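Local coordinates for protein auracyanin-B-2 (Chloroflexus aurantiacus, PDB 1QHQ) that carries a type 1 blue copper centre and probably serves as a soluble electron acceptor for the membrane-bound alternative complex III, at residues D26-A31 and V55-V60. Residues are numbered along the deposited sequence; the frame is centred on the assembly and turned at random.
With CU (copper (II) ion), chain B.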
loop_
_atom_site.group_PDB
_atom_site.type_symbol
_atom_site.label_atom_id
_atom_site.label_comp_id
_atom_site.label_asym_id
_atom_site.label_seq_id
_atom_site.Cartn_x
_atom_site.Cartn_y
_atom_site.Cartn_z
ATOM N N ASP A 26 -0.411 5.880 17.154
ATOM C CA ASP A 26 0.712 5.720 18.087
ATOM C C ASP A 26 1.513 4.461 17.856
ATOM O O ASP A 26 2.308 4.033 18.727
ATOM C CB ASP A 26 0.149 5.729 19.532
ATOM C CG ASP A 26 -0.406 7.118 19.871
ATOM O OD1 ASP A 26 0.360 8.090 19.684
ATOM O OD2 ASP A 26 -1.607 7.222 20.154
ATOM N N ALA A 27 1.407 3.840 16.686
ATOM C CA ALA A 27 2.151 2.618 16.394
ATOM C C ALA A 27 2.566 2.560 14.954
ATOM O O ALA A 27 1.901 3.194 14.094
ATOM C CB ALA A 27 1.303 1.379 16.749
ATOM N N LEU A 28 3.532 1.747 14.589
ATOM C CA LEU A 28 3.886 1.470 13.215
ATOM C C LEU A 28 2.994 0.360 12.650
ATOM O O LEU A 28 3.337 -0.799 12.523
ATOM C CB LEU A 28 5.368 1.099 13.110
ATOM C CG LEU A 28 6.316 2.137 13.773
ATOM C CD1 LEU A 28 7.753 1.663 13.593
ATOM C CD2 LEU A 28 6.129 3.507 13.163
ATOM N N ALA A 29 1.739 0.779 12.365
ATOM C CA ALA A 29 0.744 -0.198 11.905
ATOM C C ALA A 29 -0.355 0.572 11.138
ATOM O O ALA A 29 -0.542 1.759 11.348
ATOM C CB ALA A 29 0.091 -0.870 13.097
ATOM N N PHE A 30 -1.075 -0.207 10.333
ATOM C CA PHE A 30 -2.319 0.358 9.771
ATOM C C PHE A 30 -3.393 0.207 10.844
ATOM O O PHE A 30 -3.416 -0.796 11.567
ATOM C CB PHE A 30 -2.705 -0.462 8.533
ATOM C CG PHE A 30 -1.766 -0.313 7.388
ATOM C CD1 PHE A 30 -1.698 0.874 6.652
ATOM C CD2 PHE A 30 -0.891 -1.338 7.036
ATOM C CE1 PHE A 30 -0.799 1.019 5.639
ATOM C CE2 PHE A 30 0.022 -1.192 6.025
ATOM C CZ PHE A 30 0.065 -0.004 5.278
ATOM N N ALA A 31 -4.401 1.095 10.816
ATOM C CA ALA A 31 -5.538 0.930 11.718
ATOM C C ALA A 31 -6.394 -0.252 11.269
ATOM O O ALA A 31 -6.972 -0.962 12.068
ATOM C CB ALA A 31 -6.360 2.204 11.799
ATOM N N VAL A 55 5.699 10.403 11.847
ATOM C CA VAL A 55 6.324 9.432 10.970
ATOM C C VAL A 55 5.633 9.252 9.619
ATOM O O VAL A 55 4.430 9.479 9.482
ATOM C CB VAL A 55 6.497 8.068 11.678
ATOM C CG1 VAL A 55 5.183 7.297 11.702
ATOM C CG2 VAL A 55 7.620 7.278 11.029
ATOM N N GLN A 56 6.406 8.960 8.618
ATOM C CA GLN A 56 5.967 8.684 7.265
ATOM C C GLN A 56 5.440 7.268 7.078
ATOM O O GLN A 56 5.918 6.335 7.693
ATOM C CB GLN A 56 7.134 8.884 6.299
ATOM C CG GLN A 56 7.551 10.358 6.212
ATOM C CD GLN A 56 8.947 10.472 5.620
ATOM O OE1 GLN A 56 9.918 10.059 6.293
ATOM N NE2 GLN A 56 9.062 10.943 4.416
ATOM N N HIS A 57 4.511 7.129 6.102
ATOM C CA HIS A 57 3.919 5.831 5.814
ATOM C C HIS A 57 3.335 5.821 4.379
ATOM O O HIS A 57 2.949 6.840 3.846
ATOM C CB HIS A 57 2.717 5.556 6.704
ATOM C CG HIS A 57 2.917 5.365 8.171
ATOM N ND1 HIS A 57 3.728 4.361 8.675
ATOM C CD2 HIS A 57 2.293 5.918 9.220
ATOM C CE1 HIS A 57 3.634 4.363 9.989
ATOM N NE2 HIS A 57 2.778 5.304 10.364
ATOM N N ASN A 58 3.317 4.589 3.842
ATOM C CA ASN A 58 2.628 4.436 2.532
ATOM C C ASN A 58 1.791 3.154 2.663
ATOM O O ASN A 58 1.708 2.524 3.670
ATOM C CB ASN A 58 3.518 4.422 1.356
ATOM C CG ASN A 58 4.413 3.229 1.182
ATOM O OD1 ASN A 58 4.485 2.422 2.126
ATOM N ND2 ASN A 58 5.084 3.087 0.055
ATOM N N TRP A 59 1.004 2.912 1.598
ATOM C CA TRP A 59 0.195 1.682 1.494
ATOM C C TRP A 59 0.592 1.002 0.191
ATOM O O TRP A 59 0.542 1.637 -0.902
ATOM C CB TRP A 59 -1.276 2.008 1.522
ATOM C CG TRP A 59 -2.196 0.809 1.430
ATOM C CD1 TRP A 59 -2.692 0.127 2.494
ATOM C CD2 TRP A 59 -2.730 0.200 0.253
ATOM N NE1 TRP A 59 -3.534 -0.901 2.045
ATOM C CE2 TRP A 59 -3.512 -0.867 0.672
ATOM C CE3 TRP A 59 -2.582 0.474 -1.114
ATOM C CZ2 TRP A 59 -4.249 -1.659 -0.236
ATOM C CZ3 TRP A 59 -3.278 -0.341 -2.030
ATOM C CH2 TRP A 59 -4.059 -1.399 -1.576
ATOM N N VAL A 60 1.023 -0.240 0.291
ATOM C CA VAL A 60 1.547 -0.990 -0.841
ATOM C C VAL A 60 0.904 -2.377 -0.914
ATOM O O VAL A 60 1.030 -3.168 -0.021
ATOM C CB VAL A 60 3.077 -1.212 -0.784
ATOM C CG1 VAL A 60 3.568 -1.920 -2.055
ATOM C CG2 VAL A 60 3.777 0.138 -0.658
HETATM CU CU CU B . 4.817 2.990 7.669
HETATM O O HOH W 1 1.783 5.680 12.971
#
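Ala27 O is gripped by a water, which donates to it at 2.7 Å and accepts from His57 NE2 at 2.8 Å, and, more weakly, by the backbone N of Ala29, 3.0 Å from the same oxygen in an inverse gamma turn centred on Leu28. The water lies in the plane of the imidazole, whose other nitrogen, His57 ND1, binds the copper ion at 2.0 Å. His57 is thus held at both nitrogens: one belongs to the type 1 blue copper site of this cupredoxin, completed by Cys122, His127 and Met132, while the other is anchored through water to the loop between strands 17-22 and 34-38. This second-shell link should help fix the rotation of the ring and, by drawing on its N-H, may slightly polarise the ligand.

Beside the water, Leu28 reaches across with a single methyl. Leu28 CD2 lies 4.1 Å from His57 CE1, approaching the imidazole obliquely, and also packs against Val55 CG1, which a chi1 of 79° turns to the leucine methyl.

Deeper in the sandwich, Phe30 and Trp59 form an offset edge-to-face pair, with planes at 73° and the five-membered ring of the indole 5.4 Å from the phenyl, centre to centre. With its indole anti to the backbone N (chi1 -180°), Trp59 presents CD1 at the ring edge, which makes the closest approach, to Phe30 CE1. Tyr120 of strand 116-121 meets both rings. On the copper-ligand side of this pair Asn58 directs its side-chain OD1 to the backbone N of Thr123, next to the ligand Cys122, whereas its buried backbone O finds no hydrogen-bond partner and instead faces the rim of the phenyl near the ring plane, 3.4 Å from Phe30 CZ.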